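Local structure of G-protein interacting protein 1 (Dictyostelium discoideum, 5Z1N) at residues L17-I25 with A34-L45; A68-A79 with I94-A105. The protein probably binds heterotrimeric G proteins through their beta/gamma subunits, this C-terminal TNFAIP8-like helical domain holding phospholipid in a central pocket. All blocks are in the same frame, centred on the assembly; numbering follows the deposited sequence.

Overall arrangement
Two antiparallel helix pairs, lying in series along the chain, form opposite sides of this all-helical domain; their centres are about 18 Å apart and their nearest atoms about 7 Å, so they do not touch. Contact 1 (17-25 with 34-45) is the more buried, with segment axes approaching to 9.2 Å, branched aliphatic side chains between them and a lysine-centred polar cluster at its edge. Contact 2 (68-79 with 94-105) is only partly buried; its segment axes approach to 7.8 Å over alanine and glycine, and it has a histidine-lysine contact on its outer side. Both share the phosphatidylethanolamine: Leu17, Ile18, Val21, Ile44 and Leu45 line it in contact 1, Leu69 and Leu76 in contact 2.

Contact 1. Residues L17-I25 with A34-L45; sequences LIGSVKKII and ANEMEKNILKIL. With PEF (di-palmitoyl-3-sn-phosphatidylethanolamine), chain B.
Ile18 packs as a knob into a hole formed by Glu38, Ile41, Leu42 and Leu45, joining two antiparallel helices of the TNFAIP8-like fold at 154° between their segments. Its CD1 does most of the touching: it lies 3.6 Å from Leu42 CD2 and meets Leu45 CD1 tip to tip, while Ile18 and Ile41 slide past one another in opposite directions. With CG1 beside the backbone N, the other branch, CG2, is turned to the aliphatic part of Glu38, 4.0 Å from its CG. The same apolar layer is one wall of the lipid pocket. Val21 CG2 stands 3.6 Å from acyl carbon C17 of the phosphatidylethanolamine, and Leu45 CD1 touches C11 near the ester end of the same chain. Toward the loop between the helices, Ile25 crosses Met37 at about a right angle, its CD1 3.7 Å from Met37 CB, and its CG2 rests on Ala34.

The outer edge is polar. Lys22 runs fully extended past Ala34 and carries its ammonium to two acceptors on the other helix. NZ forms a salt bridge of 2.7 Å with Glu38 OE1, approaching from above the carboxylate plane. The second bond of the ammonium goes to Asn35 OD1, 3.0 Å from Lys22 NZ, with a C=O...N angle of 156° and the donor tilted 19° from the carbonyl plane. Replacing Lys22 by a methionine would probably leave Glu38 without its charge partner on helix 12-28 and Asn35 OD1 without this donor. The second carboxylate oxygen, Glu38 OE2, pairs with Lys7, so basic groups from two helices hold this largely buried carboxylate. A water weakly accepts from Lys22 NZ and also donates to Glu38 OE2, its oxygen 2.7 Å from that atom.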
loop_
_atom_site.group_PDB
_atom_site.type_symbol
_atom_site.label_atom_id
_atom_site.label_comp_id
_atom_site.label_asym_id
_atom_site.label_seq_id
_atom_site.Cartn_x
_atom_site.Cartn_y
_atom_site.Cartn_z
ATOM N N LEU A 17 9.265 -2.398 4.702
ATOM C CA LEU A 17 8.353 -1.723 3.781
ATOM C C LEU A 17 7.399 -0.796 4.533
ATOM O O LEU A 17 7.218 0.377 4.167
ATOM C CB LEU A 17 7.570 -2.759 2.977
ATOM C CG LEU A 17 8.273 -3.303 1.737
ATOM C CD1 LEU A 17 7.620 -4.593 1.274
ATOM C CD2 LEU A 17 8.228 -2.260 0.645
ATOM N N ILE A 18 6.783 -1.310 5.598
ATOM C CA ILE A 18 5.835 -0.509 6.359
ATOM C C ILE A 18 6.537 0.660 7.037
ATOM O O ILE A 18 5.967 1.748 7.154
ATOM C CB ILE A 18 5.091 -1.402 7.365
ATOM C CG1 ILE A 18 4.344 -2.506 6.618
ATOM C CG2 ILE A 18 4.118 -0.582 8.197
ATOM C CD1 ILE A 18 3.621 -3.472 7.519
ATOM N N GLY A 19 7.782 0.465 7.481
ATOM C CA GLY A 19 8.543 1.576 8.030
ATOM C C GLY A 19 8.760 2.691 7.023
ATOM O O GLY A 19 8.605 3.875 7.347
ATOM N N SER A 20 9.109 2.332 5.783
ATOM C CA SER A 20 9.307 3.354 4.756
ATOM C C SER A 20 8.011 4.115 4.480
ATOM O O SER A 20 7.992 5.360 4.447
ATOM C CB SER A 20 9.845 2.707 3.479
ATOM O OG SER A 20 11.119 2.132 3.707
ATOM N N VAL A 21 6.911 3.377 4.294
ATOM C CA VAL A 21 5.611 4.019 4.101
ATOM C C VAL A 21 5.299 4.958 5.262
ATOM O O VAL A 21 4.876 6.103 5.064
ATOM C CB VAL A 21 4.509 2.958 3.932
ATOM C CG1 VAL A 21 3.148 3.620 3.897
ATOM C CG2 VAL A 21 4.741 2.161 2.669
ATOM N N LYS A 22 5.518 4.488 6.494
ATOM C CA LYS A 22 5.163 5.280 7.668
ATOM C C LYS A 22 5.966 6.570 7.732
ATOM O O LYS A 22 5.425 7.624 8.085
ATOM C CB LYS A 22 5.370 4.471 8.945
ATOM C CG LYS A 22 4.986 5.240 10.207
ATOM C CD LYS A 22 5.209 4.430 11.473
ATOM C CE LYS A 22 4.672 5.178 12.683
ATOM N NZ LYS A 22 4.874 4.450 13.969
ATOM N N LYS A 23 7.259 6.511 7.406
ATOM C CA LYS A 23 8.050 7.740 7.423
ATOM C C LYS A 23 7.531 8.734 6.393
ATOM O O LYS A 23 7.409 9.937 6.680
ATOM C CB LYS A 23 9.527 7.430 7.177
ATOM C CG LYS A 23 10.421 8.665 7.220
ATOM C CD LYS A 23 11.886 8.304 7.435
ATOM C CE LYS A 23 12.439 7.470 6.285
ATOM N NZ LYS A 23 13.834 7.002 6.556
ATOM N N ILE A 24 7.194 8.248 5.194
ATOM C CA ILE A 24 6.659 9.154 4.178
ATOM C C ILE A 24 5.342 9.775 4.644
ATOM O O ILE A 24 5.114 10.986 4.483
ATOM C CB ILE A 24 6.510 8.410 2.840
ATOM C CG1 ILE A 24 7.897 8.168 2.235
ATOM C CG2 ILE A 24 5.636 9.196 1.881
ATOM C CD1 ILE A 24 7.922 7.171 1.090
ATOM N N ILE A 25 4.466 8.967 5.250
ATOM C CA ILE A 25 3.195 9.488 5.749
ATOM C C ILE A 25 3.436 10.553 6.811
ATOM O O ILE A 25 2.773 11.599 6.820
ATOM C CB ILE A 25 2.313 8.349 6.291
ATOM C CG1 ILE A 25 1.931 7.383 5.174
ATOM C CG2 ILE A 25 1.052 8.915 6.939
ATOM C CD1 ILE A 25 1.076 6.238 5.655
ATOM N N ALA A 34 0.108 8.819 10.743
ATOM C CA ALA A 34 1.103 7.794 10.433
ATOM C C ALA A 34 0.957 6.585 11.348
ATOM O O ALA A 34 1.065 5.438 10.895
ATOM C CB ALA A 34 2.510 8.377 10.538
ATOM N N ASN A 35 0.719 6.824 12.641
ATOM C CA ASN A 35 0.519 5.724 13.576
ATOM C C ASN A 35 -0.759 4.963 13.252
ATOM O O ASN A 35 -0.775 3.722 13.260
ATOM C CB ASN A 35 0.485 6.257 15.012
ATOM C CG ASN A 35 1.827 6.810 15.465
ATOM O OD1 ASN A 35 2.874 6.438 14.937
ATOM N ND2 ASN A 35 1.800 7.701 16.448
ATOM N N GLU A 36 -1.834 5.692 12.942
ATOM C CA GLU A 36 -3.090 5.044 12.580
ATOM C C GLU A 36 -2.931 4.196 11.325
ATOM O O GLU A 36 -3.417 3.061 11.269
ATOM C CB GLU A 36 -4.188 6.092 12.375
ATOM C CG GLU A 36 -5.542 5.493 11.993
ATOM C CD GLU A 36 -6.443 6.472 11.261
ATOM O OE1 GLU A 36 -5.954 7.536 10.827
ATOM O OE2 GLU A 36 -7.646 6.174 11.115
ATOM N N MET A 37 -2.257 4.731 10.307
ATOM C CA MET A 37 -2.089 3.992 9.062
ATOM C C MET A 37 -1.189 2.780 9.254
ATOM O O MET A 37 -1.431 1.729 8.652
ATOM C CB MET A 37 -1.538 4.913 7.975
ATOM C CG MET A 37 -2.543 5.952 7.493
ATOM S SD MET A 37 -3.902 5.209 6.576
ATOM C CE MET A 37 -5.295 6.157 7.178
ATOM N N GLU A 38 -0.148 2.898 10.083
ATOM C CA GLU A 38 0.699 1.740 10.360
ATOM C C GLU A 38 -0.104 0.633 11.032
ATOM O O GLU A 38 -0.052 -0.536 10.615
ATOM C CB GLU A 38 1.891 2.147 11.232
ATOM C CG GLU A 38 2.790 0.983 11.634
ATOM C CD GLU A 38 3.780 1.344 12.734
ATOM O OE1 GLU A 38 3.429 2.151 13.620
ATOM O OE2 GLU A 38 4.914 0.822 12.710
ATOM N N LYS A 39 -0.867 0.991 12.071
ATOM C CA LYS A 39 -1.720 0.008 12.730
ATOM C C LYS A 39 -2.715 -0.605 11.752
ATOM O O LYS A 39 -2.943 -1.820 11.770
ATOM C CB LYS A 39 -2.458 0.653 13.903
ATOM C CG LYS A 39 -3.319 -0.313 14.699
ATOM C CD LYS A 39 -3.893 0.340 15.948
ATOM C CE LYS A 39 -5.177 1.095 15.643
ATOM N NZ LYS A 39 -6.094 1.125 16.820
ATOM N N ASN A 40 -3.316 0.218 10.890
ATOM C CA ASN A 40 -4.332 -0.276 9.963
ATOM C C ASN A 40 -3.731 -1.250 8.957
ATOM O O ASN A 40 -4.306 -2.312 8.683
ATOM C CB ASN A 40 -4.994 0.896 9.240
ATOM C CG ASN A 40 -5.995 1.629 10.106
ATOM O OD1 ASN A 40 -6.225 1.266 11.260
ATOM N ND2 ASN A 40 -6.597 2.677 9.551
ATOM N N ILE A 41 -2.578 -0.894 8.387
ATOM C CA ILE A 41 -1.905 -1.771 7.433
ATOM C C ILE A 41 -1.585 -3.108 8.088
ATOM O O ILE A 41 -1.865 -4.179 7.531
ATOM C CB ILE A 41 -0.636 -1.091 6.886
ATOM C CG1 ILE A 41 -0.997 0.094 5.994
ATOM C CG2 ILE A 41 0.216 -2.079 6.109
ATOM C CD1 ILE A 41 0.204 0.878 5.529
ATOM N N LEU A 42 -1.013 -3.062 9.296
ATOM C CA LEU A 42 -0.713 -4.299 10.011
ATOM C C LEU A 42 -1.972 -5.127 10.250
ATOM O O LEU A 42 -1.966 -6.342 10.050
ATOM C CB LEU A 42 -0.024 -3.983 11.337
ATOM C CG LEU A 42 1.406 -3.460 11.210
ATOM C CD1 LEU A 42 1.874 -2.884 12.537
ATOM C CD2 LEU A 42 2.328 -4.571 10.739
ATOM N N LYS A 43 -3.059 -4.483 10.675
ATOM C CA LYS A 43 -4.291 -5.199 10.998
ATOM C C LYS A 43 -4.860 -5.903 9.770
ATOM O O LYS A 43 -5.198 -7.097 9.814
ATOM C CB LYS A 43 -5.294 -4.205 11.582
ATOM C CG LYS A 43 -6.731 -4.665 11.662
ATOM C CD LYS A 43 -7.582 -3.523 12.205
ATOM C CE LYS A 43 -8.879 -4.013 12.813
ATOM N NZ LYS A 43 -9.542 -2.935 13.601
ATOM N N ILE A 44 -4.966 -5.173 8.656
ATOM C CA ILE A 44 -5.495 -5.752 7.424
ATOM C C ILE A 44 -4.620 -6.913 6.967
ATOM O O ILE A 44 -5.116 -8.005 6.657
ATOM C CB ILE A 44 -5.608 -4.673 6.335
ATOM C CG1 ILE A 44 -6.547 -3.554 6.785
ATOM C CG2 ILE A 44 -6.078 -5.290 5.019
ATOM C CD1 ILE A 44 -6.417 -2.302 5.948
ATOM N N LEU A 45 -3.303 -6.687 6.911
ATOM C CA LEU A 45 -2.384 -7.735 6.475
ATOM C C LEU A 45 -2.507 -8.977 7.346
ATOM O O LEU A 45 -2.649 -10.096 6.838
ATOM C CB LEU A 45 -0.948 -7.219 6.509
ATOM C CG LEU A 45 -0.492 -6.271 5.407
ATOM C CD1 LEU A 45 0.814 -5.619 5.831
ATOM C CD2 LEU A 45 -0.340 -7.018 4.087
HETATM C C2 PEF B . 5.063 -10.558 3.832
HETATM C C1 PEF B . 4.394 -11.845 3.365
HETATM N N PEF B . 6.224 -15.634 -0.822
HETATM C C3 PEF B . 6.528 -10.512 3.430
HETATM C C4 PEF B . 4.413 -14.785 0.540
HETATM C C5 PEF B . 4.837 -15.845 -0.467
HETATM C C10 PEF B . 4.222 -8.337 4.075
HETATM C C11 PEF B . 3.310 -7.215 3.646
HETATM C C12 PEF B . 4.008 -5.860 3.690
HETATM C C13 PEF B . 3.136 -4.856 2.944
HETATM C C14 PEF B . 3.634 -3.418 3.043
HETATM C C15 PEF B . 2.915 -2.577 1.991
HETATM C C16 PEF B . 3.265 -1.099 2.098
HETATM C C17 PEF B . 2.870 -0.339 0.835
HETATM C C18 PEF B . 1.465 -0.698 0.362
HETATM C C19 PEF B . 0.741 0.521 -0.202
HETATM C C20 PEF B . 1.578 1.265 -1.238
HETATM C C21 PEF B . 1.640 2.751 -0.907
HETATM C C22 PEF B . 2.575 3.496 -1.852
HETATM C C23 PEF B . 2.936 4.871 -1.296
HETATM C C24 PEF B . 3.770 5.659 -2.298
HETATM C C25 PEF B . 4.281 6.948 -1.696
HETATM C C30 PEF B . 6.863 -8.859 1.619
HETATM C C31 PEF B . 6.954 -8.513 0.153
HETATM C C32 PEF B . 5.667 -7.833 -0.301
HETATM C C33 PEF B . 4.503 -8.815 -0.343
HETATM C C34 PEF B . 3.180 -8.091 -0.126
HETATM C C35 PEF B . 1.994 -9.020 -0.368
HETATM C C36 PEF B . 0.756 -8.545 0.384
HETATM C C37 PEF B . -0.524 -9.151 -0.183
HETATM C C38 PEF B . -1.722 -8.811 0.699
HETATM C C39 PEF B . -2.850 -8.177 -0.109
HETATM C C40 PEF B . -4.070 -7.872 0.755
HETATM C C41 PEF B . -3.745 -6.899 1.884
HETATM C C42 PEF B . -3.307 -5.534 1.360
HETATM C C43 PEF B . -3.182 -4.533 2.502
HETATM C C44 PEF B . -2.707 -3.173 2.008
HETATM C C45 PEF B . -2.805 -2.140 3.111
HETATM O O4 PEF B . 4.809 -8.310 5.142
HETATM O O5 PEF B . 6.999 -8.000 2.475
HETATM O O2 PEF B . 4.401 -9.475 3.193
HETATM O O3 PEF B . 6.586 -10.222 2.037
HETATM O O1P PEF B . 5.592 -15.333 4.035
HETATM O O2P PEF B . 3.350 -14.435 2.991
HETATM O O3P PEF B . 5.344 -12.901 3.312
HETATM O O4P PEF B . 5.377 -14.688 1.587
HETATM P P PEF B . 4.855 -14.418 3.080
HETATM O O HOH W 1 6.346 1.531 14.885
#

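Contact 2. Residues A68-A79 with I94-A105; sequences ALRDGFNHLDRA and ILEKASTALKEA
An antiparallel pair within the TNFAIP8-like helical domain, helices 59-81 and 92-113 pack through small residues, their segments at 163° with axes approaching to 7.8 Å. Gly72 marks the close approach: its CA is 4.3 Å from Ala98 CA, and Ala101 CB comes within 3.4 Å of Gly72 N. Ala68 and Ala105 meet methyl to methyl at one end; at the other, Ala79 CB sits 3.5 Å from Leu95 CD2, and Ile94 CG2 lies against the carbonyl oxygen of His75. On the pocket side Leu69 crosses Leu102 at about a right angle, and Leu76 CD2 packs on Ala98 CB; both Leu69 and Leu76 also touch the lipid, while Phe138 of helix 135-144 covers Ala98 and Leu102.

On the outer side, Lys97 CB makes a CH-pi contact over the centre of the His75 imidazole, 3.6 Å from the ring centroid and 7° off its normal. The extended lysine runs on over the same face, its CD 3.6 Å from His75 CE1, leaving NZ 5.7 Å from His75 NE2. The pairing thus rests on methyl and methylene groups set against each other, against backbone and against the imidazole face, with the lysine contributing carbon rather than charge.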
loop_
_atom_site.group_PDB
_atom_site.type_symbol
_atom_site.label_atom_id
_atom_site.label_comp_id
_atom_site.label_asym_id
_atom_site.label_seq_id
_atom_site.Cartn_x
_atom_site.Cartn_y
_atom_site.Cartn_z
ATOM N N ALA A 68 -3.960 -6.267 -8.907
ATOM C CA ALA A 68 -4.190 -4.841 -8.722
ATOM C C ALA A 68 -2.997 -4.200 -8.032
ATOM O O ALA A 68 -2.432 -3.213 -8.526
ATOM C CB ALA A 68 -5.474 -4.606 -7.927
ATOM N N LEU A 69 -2.549 -4.805 -6.930
ATOM C CA LEU A 69 -1.422 -4.241 -6.200
ATOM C C LEU A 69 -0.216 -4.119 -7.114
ATOM O O LEU A 69 0.416 -3.059 -7.190
ATOM C CB LEU A 69 -1.097 -5.104 -4.982
ATOM C CG LEU A 69 -2.087 -5.018 -3.820
ATOM C CD1 LEU A 69 -1.703 -6.008 -2.734
ATOM C CD2 LEU A 69 -2.144 -3.602 -3.265
ATOM N N ARG A 70 0.064 -5.174 -7.882
ATOM C CA ARG A 70 1.249 -5.132 -8.726
ATOM C C ARG A 70 1.116 -4.030 -9.763
ATOM O O ARG A 70 2.050 -3.239 -9.957
ATOM C CB ARG A 70 1.490 -6.505 -9.355
ATOM C CG ARG A 70 1.968 -7.512 -8.308
ATOM C CD ARG A 70 2.512 -8.788 -8.903
ATOM N NE ARG A 70 1.458 -9.664 -9.399
ATOM C CZ ARG A 70 1.348 -10.048 -10.666
ATOM N NH1 ARG A 70 2.233 -9.635 -11.564
ATOM N NH2 ARG A 70 0.359 -10.849 -11.035
ATOM N N ASP A 71 -0.080 -3.887 -10.351
ATOM C CA ASP A 71 -0.314 -2.771 -11.261
ATOM C C ASP A 71 0.033 -1.462 -10.576
ATOM O O ASP A 71 0.839 -0.671 -11.082
ATOM C CB ASP A 71 -1.768 -2.756 -11.732
ATOM C CG ASP A 71 -2.021 -3.705 -12.880
ATOM O OD1 ASP A 71 -3.193 -4.086 -13.076
ATOM O OD2 ASP A 71 -1.054 -4.072 -13.584
ATOM N N GLY A 72 -0.525 -1.253 -9.378
ATOM C CA GLY A 72 -0.222 -0.044 -8.637
ATOM C C GLY A 72 1.267 0.145 -8.472
ATOM O O GLY A 72 1.821 1.182 -8.856
ATOM N N PHE A 73 1.946 -0.895 -7.968
ATOM C CA PHE A 73 3.382 -0.786 -7.741
ATOM C C PHE A 73 4.081 -0.399 -9.033
ATOM O O PHE A 73 4.883 0.549 -9.064
ATOM C CB PHE A 73 3.943 -2.108 -7.206
ATOM C CG PHE A 73 3.393 -2.519 -5.861
ATOM C CD1 PHE A 73 2.690 -1.624 -5.070
ATOM C CD2 PHE A 73 3.599 -3.808 -5.383
ATOM C CE1 PHE A 73 2.192 -2.008 -3.833
ATOM C CE2 PHE A 73 3.104 -4.196 -4.147
ATOM C CZ PHE A 73 2.399 -3.293 -3.372
ATOM N N ASN A 74 3.693 -1.054 -10.130
ATOM C CA ASN A 74 4.360 -0.823 -11.400
ATOM C C ASN A 74 4.244 0.638 -11.795
ATOM O O ASN A 74 5.240 1.278 -12.155
ATOM C CB ASN A 74 3.755 -1.734 -12.466
ATOM C CG ASN A 74 4.597 -1.815 -13.718
ATOM O OD1 ASN A 74 5.821 -1.684 -13.678
ATOM N ND2 ASN A 74 3.936 -2.035 -14.848
ATOM N N HIS A 75 3.040 1.207 -11.663
ATOM C CA HIS A 75 2.860 2.588 -12.096
ATOM C C HIS A 75 3.658 3.526 -11.210
ATOM O O HIS A 75 4.298 4.465 -11.706
ATOM C CB HIS A 75 1.377 2.955 -12.116
ATOM C CG HIS A 75 0.612 2.284 -13.212
ATOM N ND1 HIS A 75 0.779 2.613 -14.539
ATOM C CD2 HIS A 75 -0.327 1.310 -13.181
ATOM C CE1 HIS A 75 -0.019 1.867 -15.280
ATOM N NE2 HIS A 75 -0.702 1.068 -14.480
ATOM N N LEU A 76 3.693 3.243 -9.905
ATOM C CA LEU A 76 4.538 4.043 -9.031
ATOM C C LEU A 76 5.986 3.955 -9.486
ATOM O O LEU A 76 6.669 4.982 -9.614
ATOM C CB LEU A 76 4.380 3.587 -7.582
ATOM C CG LEU A 76 3.020 3.907 -6.949
ATOM C CD1 LEU A 76 2.872 3.198 -5.616
ATOM C CD2 LEU A 76 2.845 5.411 -6.775
ATOM N N ASP A 77 6.440 2.742 -9.825
ATOM C CA ASP A 77 7.796 2.588 -10.336
ATOM C C ASP A 77 7.999 3.459 -11.565
ATOM O O ASP A 77 8.974 4.218 -11.647
ATOM C CB ASP A 77 8.084 1.122 -10.647
ATOM C CG ASP A 77 9.537 0.881 -11.003
ATOM O OD1 ASP A 77 9.792 0.270 -12.061
ATOM O OD2 ASP A 77 10.422 1.315 -10.233
ATOM N N ARG A 78 7.041 3.419 -12.500
ATOM C CA ARG A 78 7.156 4.247 -13.694
ATOM C C ARG A 78 7.291 5.710 -13.308
ATOM O O ARG A 78 8.208 6.406 -13.766
ATOM C CB ARG A 78 5.943 4.041 -14.603
ATOM C CG ARG A 78 5.823 2.640 -15.175
ATOM C CD ARG A 78 4.689 2.567 -16.177
ATOM N NE ARG A 78 4.537 1.232 -16.748
ATOM C CZ ARG A 78 3.515 0.865 -17.512
ATOM N NH1 ARG A 78 2.552 1.735 -17.796
ATOM N NH2 ARG A 78 3.452 -0.370 -17.990
ATOM N N ALA A 79 6.418 6.179 -12.411
ATOM C CA ALA A 79 6.480 7.580 -12.033
ATOM C C ALA A 79 7.767 7.874 -11.287
ATOM O O ALA A 79 8.347 8.956 -11.446
ATOM C CB ALA A 79 5.266 7.959 -11.189
ATOM N N ILE A 94 0.550 9.164 -15.119
ATOM C CA ILE A 94 1.052 7.919 -14.543
ATOM C C ILE A 94 0.482 7.712 -13.148
ATOM O O ILE A 94 -0.035 6.635 -12.820
ATOM C CB ILE A 94 2.592 7.910 -14.514
ATOM C CG1 ILE A 94 3.173 8.113 -15.915
ATOM C CG2 ILE A 94 3.094 6.609 -13.907
ATOM C CD1 ILE A 94 4.694 8.207 -15.935
ATOM N N LEU A 95 0.558 8.747 -12.309
ATOM C CA LEU A 95 0.189 8.579 -10.910
ATOM C C LEU A 95 -1.286 8.232 -10.780
ATOM O O LEU A 95 -1.668 7.388 -9.956
ATOM C CB LEU A 95 0.529 9.847 -10.124
ATOM C CG LEU A 95 2.023 10.107 -9.897
ATOM C CD1 LEU A 95 2.244 11.451 -9.216
ATOM C CD2 LEU A 95 2.640 8.986 -9.072
ATOM N N GLU A 96 -2.125 8.852 -11.613
ATOM C CA GLU A 96 -3.542 8.517 -11.620
ATOM C C GLU A 96 -3.745 7.024 -11.811
ATOM O O GLU A 96 -4.530 6.401 -11.085
ATOM C CB GLU A 96 -4.265 9.299 -12.717
ATOM C CG GLU A 96 -5.774 9.198 -12.648
ATOM C CD GLU A 96 -6.463 10.327 -13.383
ATOM O OE1 GLU A 96 -5.799 10.986 -14.215
ATOM O OE2 GLU A 96 -7.665 10.556 -13.126
ATOM N N LYS A 97 -3.018 6.421 -12.759
ATOM C CA LYS A 97 -3.176 4.990 -12.977
ATOM C C LYS A 97 -2.823 4.216 -11.717
ATOM O O LYS A 97 -3.578 3.327 -11.297
ATOM C CB LYS A 97 -2.327 4.537 -14.164
ATOM C CG LYS A 97 -2.898 4.999 -15.495
ATOM C CD LYS A 97 -2.200 4.360 -16.679
ATOM C CE LYS A 97 -2.895 4.737 -17.982
ATOM N NZ LYS A 97 -2.396 3.928 -19.128
ATOM N N ALA A 98 -1.720 4.593 -11.057
ATOM C CA ALA A 98 -1.398 3.987 -9.771
ATOM C C ALA A 98 -2.586 4.094 -8.828
ATOM O O ALA A 98 -3.055 3.087 -8.276
ATOM C CB ALA A 98 -0.163 4.654 -9.163
ATOM N N SER A 99 -3.130 5.306 -8.690
ATOM C CA SER A 99 -4.252 5.507 -7.784
ATOM C C SER A 99 -5.410 4.607 -8.178
ATOM O O SER A 99 -5.974 3.891 -7.338
ATOM C CB SER A 99 -4.674 6.977 -7.787
ATOM O OG SER A 99 -5.642 7.230 -6.780
ATOM N N THR A 100 -5.717 4.562 -9.477
ATOM C CA THR A 100 -6.839 3.746 -9.916
ATOM C C THR A 100 -6.572 2.283 -9.615
ATOM O O THR A 100 -7.449 1.579 -9.096
ATOM C CB THR A 100 -7.104 3.973 -11.402
ATOM O OG1 THR A 100 -7.543 5.324 -11.594
ATOM C CG2 THR A 100 -8.182 3.029 -11.905
ATOM N N ALA A 101 -5.333 1.832 -9.844
ATOM C CA ALA A 101 -5.010 0.444 -9.542
ATOM C C ALA A 101 -5.249 0.156 -8.069
ATOM O O ALA A 101 -5.869 -0.856 -7.714
ATOM C CB ALA A 101 -3.565 0.134 -9.930
ATOM N N LEU A 102 -4.832 1.076 -7.196
ATOM C CA LEU A 102 -5.005 0.802 -5.781
ATOM C C LEU A 102 -6.483 0.820 -5.408
ATOM O O LEU A 102 -6.914 0.020 -4.567
ATOM C CB LEU A 102 -4.182 1.785 -4.951
ATOM C CG LEU A 102 -2.675 1.520 -5.122
ATOM C CD1 LEU A 102 -1.817 2.536 -4.369
ATOM C CD2 LEU A 102 -2.319 0.101 -4.700
ATOM N N LYS A 103 -7.284 1.654 -6.085
ATOM C CA LYS A 103 -8.723 1.609 -5.850
ATOM C C LYS A 103 -9.253 0.213 -6.133
ATOM O O LYS A 103 -10.001 -0.352 -5.324
ATOM C CB LYS A 103 -9.440 2.657 -6.705
ATOM C CG LYS A 103 -10.973 2.676 -6.571
ATOM C CD LYS A 103 -11.428 2.940 -5.138
ATOM C CE LYS A 103 -10.938 4.294 -4.635
ATOM N NZ LYS A 103 -11.475 4.614 -3.275
ATOM N N GLU A 104 -8.808 -0.392 -7.240
ATOM C CA GLU A 104 -9.219 -1.757 -7.534
ATOM C C GLU A 104 -8.822 -2.682 -6.391
ATOM O O GLU A 104 -9.662 -3.413 -5.847
ATOM C CB GLU A 104 -8.616 -2.210 -8.865
ATOM C CG GLU A 104 -8.705 -3.701 -9.140
ATOM C CD GLU A 104 -10.112 -4.187 -9.431
ATOM O OE1 GLU A 104 -11.037 -3.355 -9.542
ATOM O OE2 GLU A 104 -10.290 -5.417 -9.553
ATOM N N ALA A 105 -7.563 -2.590 -5.950
ATOM C CA ALA A 105 -7.131 -3.405 -4.821
ATOM C C ALA A 105 -8.042 -3.174 -3.625
ATOM O O ALA A 105 -8.531 -4.132 -3.009
ATOM C CB ALA A 105 -5.676 -3.097 -4.464
#